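Local structure of butyryl-CoA dehydrogenase (Marinomonas mediterranea, 6CXT) at residues Lys320-Ile332 with Ser352-Ser366. The protein belongs to the acyl-CoA dehydrogenase family of flavoproteins and holds flavin-adenine dinucleotide together with the ligand FK4. Numbering follows the deposited sequence. Where two conformers were deposited one is given.
Sequences KLAISEAFVQSGI and SIKDALGSVLFSGTS. With FK4 (S-[2-({N-[(2R)-2-hydroxy-4-{[(R)-hydroxy(oxo)-lambda~5~-phosphanyl]oxy}-3,3-dimethylbutanoyl]-beta-alanyl}amino)ethyl] 1H-pyrrole-2-carbothioate), chain C; EDO (1,2-ethanediol), chain E.
Lys320 reaches from helix 313-338 into the turn that follows helix 351-359, where its ammonium donates to backbone carbonyls: NZ lies 2.8 Å from Ser359 O, 3.0 Å from Phe362 O and 2.7 Å from Gly364 O. NZ sits nearly on the C=O axis of Phe362 (162°) but is tilted from the carbonyl planes of Ser359 and Gly364. A water accepts from the same NZ and donates to Ser324 OG and Ser366 OG; four oxygens thus surround the buried ammonium, and its three protons must be shared among them. Glu325 folds back at chi2 (-69°), which brings OE2 within 2.6 Å of Ser366 OG; the hydroxyl donates on the anti side, somewhat out of the carboxylate plane, while OE1 forms a salt bridge with Arg336 of a second subunit.

Apolar packing joins the helices themselves. The Phe327 ring is a knob among Ser352, Asp355, Ala356 and Ser359, and Ala356 CB makes a CH-pi contact over one face, 3.7 Å from the centroid. Val328 spreads its two methyls, CG1 toward Ile353 CD1 and CG2 against Ala356, Leu357 and Val360. Gly331, having no side chain, lets the backbones approach: its CA lies 4.0 Å from Ile353 CA, the shortest CA-CA distance here, and a water links Gly331 O to Ile353 N.

The axes of 320-332 and 352-359 run nearly antiparallel (160°) in the helical C-terminal domain of the acyl-CoA dehydrogenase fold. Beyond them, the turn held by Lys320 contributes Phe362, Ser363 and Gly364 to the FK4 pocket and Leu361, Phe362 and Thr365 to that of flavin-adenine dinucleotide: Ser363 N donates almost linearly to FK4 O25 (2.9 Å), and Thr365 OG1 hydrogen-bonds to the flavin cofactor.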
ATOM      1  N   LYS B 320      -9.652 -16.412   3.105  1.00 14.04           N
ATOM      2  CA  LYS B 320      -8.281 -16.972   3.256  1.00 14.77           C
ATOM      3  C   LYS B 320      -7.268 -15.843   2.930  1.00 14.38           C
ATOM      4  O   LYS B 320      -6.263 -15.623   3.649  1.00 13.85           O
ATOM      5  CB  LYS B 320      -8.073 -18.135   2.235  1.00 14.80           C
ATOM      6  CG  LYS B 320      -6.825 -18.981   2.480  1.00 16.84           C
ATOM      7  CD  LYS B 320      -5.505 -18.339   2.062  1.00 15.28           C
ATOM      8  CE  LYS B 320      -4.419 -19.393   1.913  1.00 15.58           C
ATOM      9  NZ  LYS B 320      -3.045 -18.878   1.557  1.00 15.55           N
ATOM     10  N   LEU B 321      -7.502 -15.186   1.795  1.00 13.95           N
ATOM     11  CA  LEU B 321      -6.602 -14.104   1.341  1.00 13.17           C
ATOM     12  C   LEU B 321      -6.575 -12.964   2.388  1.00 14.11           C
ATOM     13  O   LEU B 321      -5.504 -12.539   2.793  1.00 13.34           O
ATOM     14  CB  LEU B 321      -7.099 -13.571  -0.012  1.00 14.43           C
ATOM     15  CG  LEU B 321      -6.327 -12.411  -0.643  1.00 12.92           C
ATOM     16  CD1 LEU B 321      -4.897 -12.865  -0.907  1.00 13.21           C
ATOM     17  CD2 LEU B 321      -7.067 -11.949  -1.938  1.00 13.72           C
ATOM     18  N   ALA B 322      -7.735 -12.481   2.782  1.00 13.51           N
ATOM     19  CA  ALA B 322      -7.791 -11.309   3.665  1.00 15.02           C
ATOM     20  C   ALA B 322      -7.153 -11.664   5.017  1.00 15.45           C
ATOM     21  O   ALA B 322      -6.412 -10.834   5.574  1.00 14.51           O
ATOM     22  CB  ALA B 322      -9.227 -10.854   3.859  1.00 12.86           C
ATOM     23  N   ILE B 323      -7.457 -12.860   5.562  1.00 14.29           N
ATOM     24  CA  ILE B 323      -6.922 -13.243   6.878  1.00 15.23           C
ATOM     25  C   ILE B 323      -5.395 -13.350   6.811  1.00 14.73           C
ATOM     26  O   ILE B 323      -4.673 -12.808   7.692  1.00 14.26           O
ATOM     27  CB  ILE B 323      -7.531 -14.596   7.378  1.00 14.89           C
ATOM     28  CG1 ILE B 323      -9.011 -14.376   7.733  1.00 14.79           C
ATOM     29  CG2 ILE B 323      -6.760 -15.135   8.615  1.00 15.79           C
ATOM     30  CD1 ILE B 323      -9.790 -15.684   7.894  1.00 16.05           C
ATOM     31  N   SER B 324      -4.896 -14.060   5.791  1.00 12.63           N
ATOM     32  CA  SER B 324      -3.487 -14.368   5.755  1.00 13.43           C
ATOM     33  C   SER B 324      -2.709 -13.040   5.472  1.00 14.28           C
ATOM     34  O   SER B 324      -1.666 -12.780   6.102  1.00 13.73           O
ATOM     35  CB  SER B 324      -3.182 -15.436   4.674  1.00 12.36           C
ATOM     36  OG  SER B 324      -3.609 -14.962   3.385  1.00 13.72           O
ATOM     37  N   GLU B 325      -3.249 -12.207   4.580  1.00 14.12           N
ATOM     38  CA  GLU B 325      -2.595 -10.897   4.313  1.00 15.26           C
ATOM     39  C   GLU B 325      -2.636  -9.965   5.544  1.00 15.10           C
ATOM     40  O   GLU B 325      -1.624  -9.289   5.860  1.00 14.00           O
ATOM     41  CB  GLU B 325      -3.118 -10.199   3.031  1.00 16.09           C
ATOM     42  CG  GLU B 325      -2.817 -11.053   1.767  1.00 16.30           C
ATOM     43  CD  GLU B 325      -1.340 -11.133   1.395  1.00 19.26           C
ATOM     44  OE1 GLU B 325      -0.478 -10.387   1.960  1.00 18.71           O
ATOM     45  OE2 GLU B 325      -0.967 -11.954   0.480  1.00 16.24           O
ATOM     46  N   ALA B 326      -3.778  -9.946   6.220  1.00 13.10           N
ATOM     47  CA  ALA B 326      -3.874  -9.128   7.446  1.00 14.50           C
ATOM     48  C   ALA B 326      -2.886  -9.636   8.507  1.00 15.01           C
ATOM     49  O   ALA B 326      -2.296  -8.851   9.234  1.00 12.81           O
ATOM     50  CB  ALA B 326      -5.312  -9.094   7.977  1.00 13.80           C
ATOM     51  N   PHE B 327      -2.668 -10.957   8.550  1.00 13.50           N
ATOM     52  CA  PHE B 327      -1.835 -11.568   9.544  1.00 14.15           C
ATOM     53  C   PHE B 327      -0.376 -11.190   9.293  1.00 14.68           C
ATOM     54  O   PHE B 327       0.355 -10.883  10.230  1.00 14.46           O
ATOM     55  CB  PHE B 327      -2.096 -13.104   9.624  1.00 14.34           C
ATOM     56  CG  PHE B 327      -1.381 -13.825  10.738  1.00 16.50           C
ATOM     57  CD1 PHE B 327      -1.068 -13.199  11.967  1.00 17.46           C
ATOM     58  CD2 PHE B 327      -1.109 -15.205  10.597  1.00 16.42           C
ATOM     59  CE1 PHE B 327      -0.453 -13.914  13.026  1.00 17.27           C
ATOM     60  CE2 PHE B 327      -0.484 -15.898  11.630  1.00 17.51           C
ATOM     61  CZ  PHE B 327      -0.152 -15.256  12.843  1.00 17.26           C
ATOM     62  N   VAL B 328       0.043 -11.133   8.036  1.00 13.25           N
ATOM     63  CA  VAL B 328       1.408 -10.665   7.726  1.00 13.96           C
ATOM     64  C   VAL B 328       1.556  -9.180   8.183  1.00 14.17           C
ATOM     65  O   VAL B 328       2.549  -8.806   8.825  1.00 13.60           O
ATOM     66  CB  VAL B 328       1.678 -10.783   6.175  1.00 14.17           C
ATOM     67  CG1 VAL B 328       2.941 -10.006   5.758  1.00 14.20           C
ATOM     68  CG2 VAL B 328       1.869 -12.272   5.792  1.00 15.22           C
ATOM     69  N   GLN B 329       0.570  -8.355   7.887  1.00 14.10           N
ATOM     70  CA  GLN B 329       0.660  -6.944   8.264  0.51 14.35           C
ATOM     71  C   GLN B 329       0.667  -6.804   9.796  1.00 13.92           C
ATOM     72  O   GLN B 329       1.392  -5.973  10.333  1.00 14.02           O
ATOM     73  CB  GLN B 329      -0.490  -6.157   7.648  0.51 14.46           C
ATOM     74  CG  GLN B 329      -0.496  -6.159   6.113  0.51 15.07           C
ATOM     75  CD  GLN B 329      -1.739  -5.528   5.553  0.51 18.07           C
ATOM     76  OE1 GLN B 329      -2.795  -6.183   5.454  0.51 19.12           O
ATOM     77  NE2 GLN B 329      -1.644  -4.272   5.161  0.51 17.37           N
ATOM     78  N   SER B 330      -0.157  -7.611  10.457  1.00 13.87           N
ATOM     79  CA  SER B 330      -0.229  -7.621  11.923  1.00 15.27           C
ATOM     80  C   SER B 330       1.152  -7.977  12.545  1.00 16.84           C
ATOM     81  O   SER B 330       1.639  -7.315  13.481  1.00 14.95           O
ATOM     82  CB  SER B 330      -1.291  -8.644  12.382  1.00 13.95           C
ATOM     83  OG  SER B 330      -1.382  -8.612  13.829  1.00 16.29           O
ATOM     84  N   GLY B 331       1.799  -9.036  12.002  1.00 16.14           N
ATOM     85  CA  GLY B 331       3.121  -9.439  12.468  1.00 14.54           C
ATOM     86  C   GLY B 331       4.144  -8.300  12.289  1.00 15.33           C
ATOM     87  O   GLY B 331       4.966  -8.058  13.182  1.00 15.14           O
ATOM     88  N   ILE B 332       4.141  -7.641  11.138  1.00 13.86           N
ATOM     89  CA  ILE B 332       5.075  -6.568  10.929  1.00 15.38           C
ATOM     90  C   ILE B 332       4.741  -5.370  11.864  1.00 15.12           C
ATOM     91  O   ILE B 332       5.618  -4.819  12.540  1.00 13.95           O
ATOM     92  CB  ILE B 332       5.047  -6.103   9.461  1.00 16.97           C
ATOM     93  CG1 ILE B 332       5.620  -7.233   8.541  1.00 16.90           C
ATOM     94  CG2 ILE B 332       5.840  -4.792   9.280  1.00 17.32           C
ATOM     95  CD1 ILE B 332       5.151  -7.006   7.100  1.00 18.03           C
ATOM     96  N   SER B 352       4.475 -13.929  15.202  1.00 16.45           N
ATOM     97  CA  SER B 352       3.386 -13.634  14.311  1.00 16.83           C
ATOM     98  C   SER B 352       3.903 -13.493  12.886  1.00 17.37           C
ATOM     99  O   SER B 352       3.288 -14.095  11.994  1.00 16.38           O
ATOM    100  CB  SER B 352       2.618 -12.345  14.706  1.00 16.25           C
ATOM    101  OG  SER B 352       2.107 -12.622  15.965  1.00 18.83           O
ATOM    102  N   ILE B 353       4.950 -12.678  12.640  1.00 13.79           N
ATOM    103  CA  ILE B 353       5.372 -12.499  11.241  1.00 14.40           C
ATOM    104  C   ILE B 353       5.898 -13.837  10.654  1.00 15.04           C
ATOM    105  O   ILE B 353       5.640 -14.149   9.475  1.00 12.91           O
ATOM    106  CB  ILE B 353       6.425 -11.366  11.020  1.00 13.25           C
ATOM    107  CG1 ILE B 353       6.684 -11.093   9.523  1.00 13.45           C
ATOM    108  CG2 ILE B 353       7.750 -11.642  11.782  1.00 13.39           C
ATOM    109  CD1 ILE B 353       5.427 -10.815   8.620  1.00 13.12           C
ATOM    110  N   LYS B 354       6.640 -14.584  11.470  1.00 14.51           N
ATOM    111  CA  LYS B 354       7.240 -15.859  11.004  1.00 15.35           C
ATOM    112  C   LYS B 354       6.145 -16.843  10.594  1.00 15.16           C
ATOM    113  O   LYS B 354       6.262 -17.518   9.565  1.00 15.39           O
ATOM    114  CB  LYS B 354       8.146 -16.446  12.110  1.00 15.25           C
ATOM    115  CG  LYS B 354       9.415 -15.591  12.307  1.00 15.35           C
ATOM    116  CD  LYS B 354      10.405 -16.313  13.198  1.00 20.41           C
ATOM    117  CE  LYS B 354       9.921 -16.264  14.638  1.00 21.27           C
ATOM    118  NZ  LYS B 354      10.832 -17.163  15.409  1.00 25.97           N
ATOM    119  N   ASP B 355       5.082 -16.879  11.370  1.00 13.67           N
ATOM    120  CA  ASP B 355       3.960 -17.779  11.115  1.00 15.28           C
ATOM    121  C   ASP B 355       3.098 -17.268  10.018  1.00 16.62           C
ATOM    122  O   ASP B 355       2.630 -18.059   9.180  1.00 16.38           O
ATOM    123  CB  ASP B 355       3.114 -17.984  12.397  1.00 15.01           C
ATOM    124  CG  ASP B 355       3.915 -18.682  13.495  1.00 17.54           C
ATOM    125  OD1 ASP B 355       5.047 -19.218  13.237  1.00 17.46           O
ATOM    126  OD2 ASP B 355       3.429 -18.717  14.647  1.00 16.80           O
ATOM    127  N   ALA B 356       2.886 -15.940   9.987  1.00 13.94           N
ATOM    128  CA  ALA B 356       2.021 -15.321   8.998  1.00 13.93           C
ATOM    129  C   ALA B 356       2.533 -15.540   7.576  1.00 14.37           C
ATOM    130  O   ALA B 356       1.729 -15.735   6.633  1.00 16.32           O
ATOM    131  CB  ALA B 356       1.840 -13.810   9.257  1.00 11.67           C
ATOM    132  N   LEU B 357       3.855 -15.510   7.419  1.00 14.69           N
ATOM    133  CA  LEU B 357       4.418 -15.648   6.086  1.00 14.24           C
ATOM    134  C   LEU B 357       4.151 -17.079   5.513  1.00 17.05           C
ATOM    135  O   LEU B 357       4.125 -17.232   4.289  1.00 18.41           O
ATOM    136  CB  LEU B 357       5.905 -15.321   6.066  1.00 14.50           C
ATOM    137  CG  LEU B 357       6.104 -13.771   6.066  1.00 15.15           C
ATOM    138  CD1 LEU B 357       7.526 -13.384   6.490  1.00 14.22           C
ATOM    139  CD2 LEU B 357       5.732 -13.175   4.692  1.00 16.20           C
ATOM    140  N   GLY B 358       3.988 -18.051   6.398  1.00 14.72           N
ATOM    141  CA  GLY B 358       3.500 -19.403   6.001  1.00 16.20           C
ATOM    142  C   GLY B 358       2.064 -19.315   5.460  1.00 16.93           C
ATOM    143  O   GLY B 358       1.755 -19.903   4.409  1.00 16.79           O
ATOM    144  N   SER B 359       1.204 -18.545   6.156  1.00 16.29           N
ATOM    145  CA  SER B 359      -0.236 -18.531   5.890  1.00 15.59           C
ATOM    146  C   SER B 359      -0.590 -17.963   4.486  1.00 14.49           C
ATOM    147  O   SER B 359      -1.683 -18.287   3.978  1.00 15.49           O
ATOM    148  CB  SER B 359      -1.016 -17.802   6.971  1.00 14.46           C
ATOM    149  OG  SER B 359      -0.892 -16.378   6.754  1.00 15.57           O
ATOM    150  N   VAL B 360       0.273 -17.121   3.895  1.00 14.09           N
ATOM    151  CA  VAL B 360       0.077 -16.635   2.491  1.00 14.59           C
ATOM    152  C   VAL B 360       0.618 -17.629   1.413  1.00 16.80           C
ATOM    153  O   VAL B 360       0.528 -17.338   0.209  1.00 16.69           O
ATOM    154  CB  VAL B 360       0.687 -15.237   2.218  1.00 13.79           C
ATOM    155  CG1 VAL B 360       0.043 -14.233   3.206  1.00 13.18           C
ATOM    156  CG2 VAL B 360       2.207 -15.243   2.437  1.00 13.26           C
ATOM    157  N   LEU B 361       1.172 -18.755   1.866  1.00 15.92           N
ATOM    158  CA  LEU B 361       1.668 -19.804   0.943  1.00 16.86           C
ATOM    159  C   LEU B 361       0.813 -21.066   0.997  1.00 18.83           C
ATOM    160  O   LEU B 361       0.313 -21.496  -0.063  1.00 19.74           O
ATOM    161  CB  LEU B 361       3.106 -20.179   1.306  1.00 15.97           C
ATOM    162  CG  LEU B 361       4.073 -18.991   1.237  1.00 17.85           C
ATOM    163  CD1 LEU B 361       5.436 -19.460   1.704  1.00 17.23           C
ATOM    164  CD2 LEU B 361       4.150 -18.317  -0.170  1.00 16.62           C
ATOM    165  N   PHE B 362       0.613 -21.642   2.184  1.00 17.75           N
ATOM    166  CA  PHE B 362      -0.086 -22.941   2.280  1.00 19.16           C
ATOM    167  C   PHE B 362      -1.577 -22.776   2.011  1.00 18.09           C
ATOM    168  O   PHE B 362      -2.121 -21.665   2.130  1.00 15.15           O
ATOM    169  CB  PHE B 362       0.214 -23.707   3.590  1.00 20.15           C
ATOM    170  CG  PHE B 362      -0.104 -22.948   4.849  1.00 20.93           C
ATOM    171  CD1 PHE B 362      -1.438 -22.636   5.217  1.00 20.90           C
ATOM    172  CD2 PHE B 362       0.950 -22.593   5.711  1.00 20.68           C
ATOM    173  CE1 PHE B 362      -1.710 -21.956   6.408  1.00 22.93           C
ATOM    174  CE2 PHE B 362       0.681 -21.893   6.899  1.00 21.13           C
ATOM    175  CZ  PHE B 362      -0.632 -21.594   7.255  1.00 20.69           C
ATOM    176  N   SER B 363      -2.246 -23.867   1.636  1.00 16.52           N
ATOM    177  CA  SER B 363      -3.638 -23.846   1.214  1.00 17.10           C
ATOM    178  C   SER B 363      -3.870 -23.033  -0.083  1.00 16.38           C
ATOM    179  O   SER B 363      -4.969 -22.619  -0.356  1.00 17.46           O
ATOM    180  CB  SER B 363      -4.598 -23.362   2.311  1.00 20.24           C
ATOM    181  OG  SER B 363      -4.173 -23.848   3.579  1.00 22.34           O
ATOM    182  N   GLY B 364      -2.838 -22.870  -0.888  1.00 16.01           N
ATOM    183  CA  GLY B 364      -2.880 -22.016  -2.103  1.00 16.14           C
ATOM    184  C   GLY B 364      -2.325 -20.621  -1.806  1.00 16.71           C
ATOM    185  O   GLY B 364      -2.822 -19.960  -0.878  1.00 17.11           O
ATOM    186  N   THR B 365      -1.354 -20.173  -2.563  1.00 16.56           N
ATOM    187  CA  THR B 365      -0.786 -18.843  -2.309  1.00 15.53           C
ATOM    188  C   THR B 365      -1.829 -17.737  -2.514  1.00 15.06           C
ATOM    189  O   THR B 365      -2.921 -17.949  -3.135  1.00 13.40           O
ATOM    190  CB  THR B 365       0.392 -18.504  -3.212  1.00 18.01           C
ATOM    191  OG1 THR B 365      -0.094 -18.280  -4.559  1.00 18.63           O
ATOM    192  CG2 THR B 365       1.490 -19.621  -3.182  1.00 19.03           C
ATOM    193  N   SER B 366      -1.487 -16.517  -2.046  1.00 13.27           N
ATOM    194  CA  SER B 366      -2.391 -15.385  -2.289  1.00 13.11           C
ATOM    195  C   SER B 366      -2.697 -15.244  -3.792  1.00 12.77           C
ATOM    196  O   SER B 366      -3.786 -14.839  -4.166  1.00 13.34           O
ATOM    197  CB  SER B 366      -1.666 -14.103  -1.734  1.00 13.04           C
ATOM    198  OG  SER B 366      -1.575 -14.340  -0.297  1.00 12.72           O
TER
HETATM  199  O01 FK4 C 100     -11.029 -25.422  -7.698  1.00 24.35           O
HETATM  200  P02 FK4 C 100     -10.109 -26.254  -8.651  1.00 27.76           P
HETATM  201  O03 FK4 C 100      -8.573 -25.936  -8.604  1.00 25.44           O
HETATM  202  C04 FK4 C 100      -8.160 -24.613  -8.420  1.00 24.44           C
HETATM  203  C05 FK4 C 100      -6.809 -24.283  -8.979  1.00 26.00           C
HETATM  204  C06 FK4 C 100      -6.509 -22.800  -8.635  1.00 25.44           C
HETATM  205  C07 FK4 C 100      -6.863 -24.509 -10.514  1.00 25.66           C
HETATM  206  C08 FK4 C 100      -5.710 -25.226  -8.423  1.00 24.19           C
HETATM  207  O09 FK4 C 100      -4.513 -25.165  -9.160  1.00 25.71           O
HETATM  208  C10 FK4 C 100      -5.439 -25.028  -6.918  1.00 24.13           C
HETATM  209  N11 FK4 C 100      -4.068 -24.638  -6.623  1.00 22.76           N
HETATM  210  C12 FK4 C 100      -3.718 -24.403  -5.267  1.00 23.12           C
HETATM  211  C13 FK4 C 100      -3.174 -25.676  -4.583  1.00 22.02           C
HETATM  212  C14 FK4 C 100      -3.375 -25.674  -3.127  1.00 21.27           C
HETATM  213  N15 FK4 C 100      -2.409 -26.467  -2.497  1.00 21.89           N
HETATM  214  C16 FK4 C 100      -2.483 -26.671  -1.050  1.00 19.96           C
HETATM  215  C17 FK4 C 100      -1.866 -28.021  -0.635  1.00 20.14           C
HETATM  216  S18 FK4 C 100      -2.357 -28.521   0.991  1.00 25.99           S
HETATM  217  C19 FK4 C 100      -1.707 -27.205   2.021  1.00 27.39           C
HETATM  218  C20 FK4 C 100      -1.907 -27.692   3.401  1.00 28.49           C
HETATM  219  C21 FK4 C 100      -1.369 -27.194   4.567  1.00 34.29           C
HETATM  220  C22 FK4 C 100      -1.902 -27.995   5.599  1.00 29.40           C
HETATM  221  C23 FK4 C 100      -2.750 -28.973   5.024  1.00 33.58           C
HETATM  222  N24 FK4 C 100      -2.774 -28.800   3.686  1.00 26.49           N
HETATM  223  O25 FK4 C 100      -0.829 -26.445   1.554  1.00 23.75           O
HETATM  224  O26 FK4 C 100      -4.288 -25.096  -2.543  1.00 21.54           O
HETATM  225  O27 FK4 C 100      -6.310 -25.118  -5.988  1.00 24.87           O
HETATM  226  O28 FK4 C 100     -10.286 -27.696  -8.305  1.00 28.79           O
HETATM  227  C1  EDO E 402       5.550 -22.512  16.754  1.00 28.40           C
HETATM  228  O1  EDO E 402       4.770 -23.677  16.441  1.00 19.72           O
HETATM  229  C2  EDO E 402       4.726 -21.273  17.184  1.00 29.04           C
HETATM  230  O2  EDO E 402       3.859 -20.981  16.063  1.00 25.36           O
HETATM  231  O   HOH W   1      -3.211 -16.156   1.010  1.00 15.83           O
HETATM  232  O   HOH W   2       5.696 -10.507  14.471  1.00 12.19           O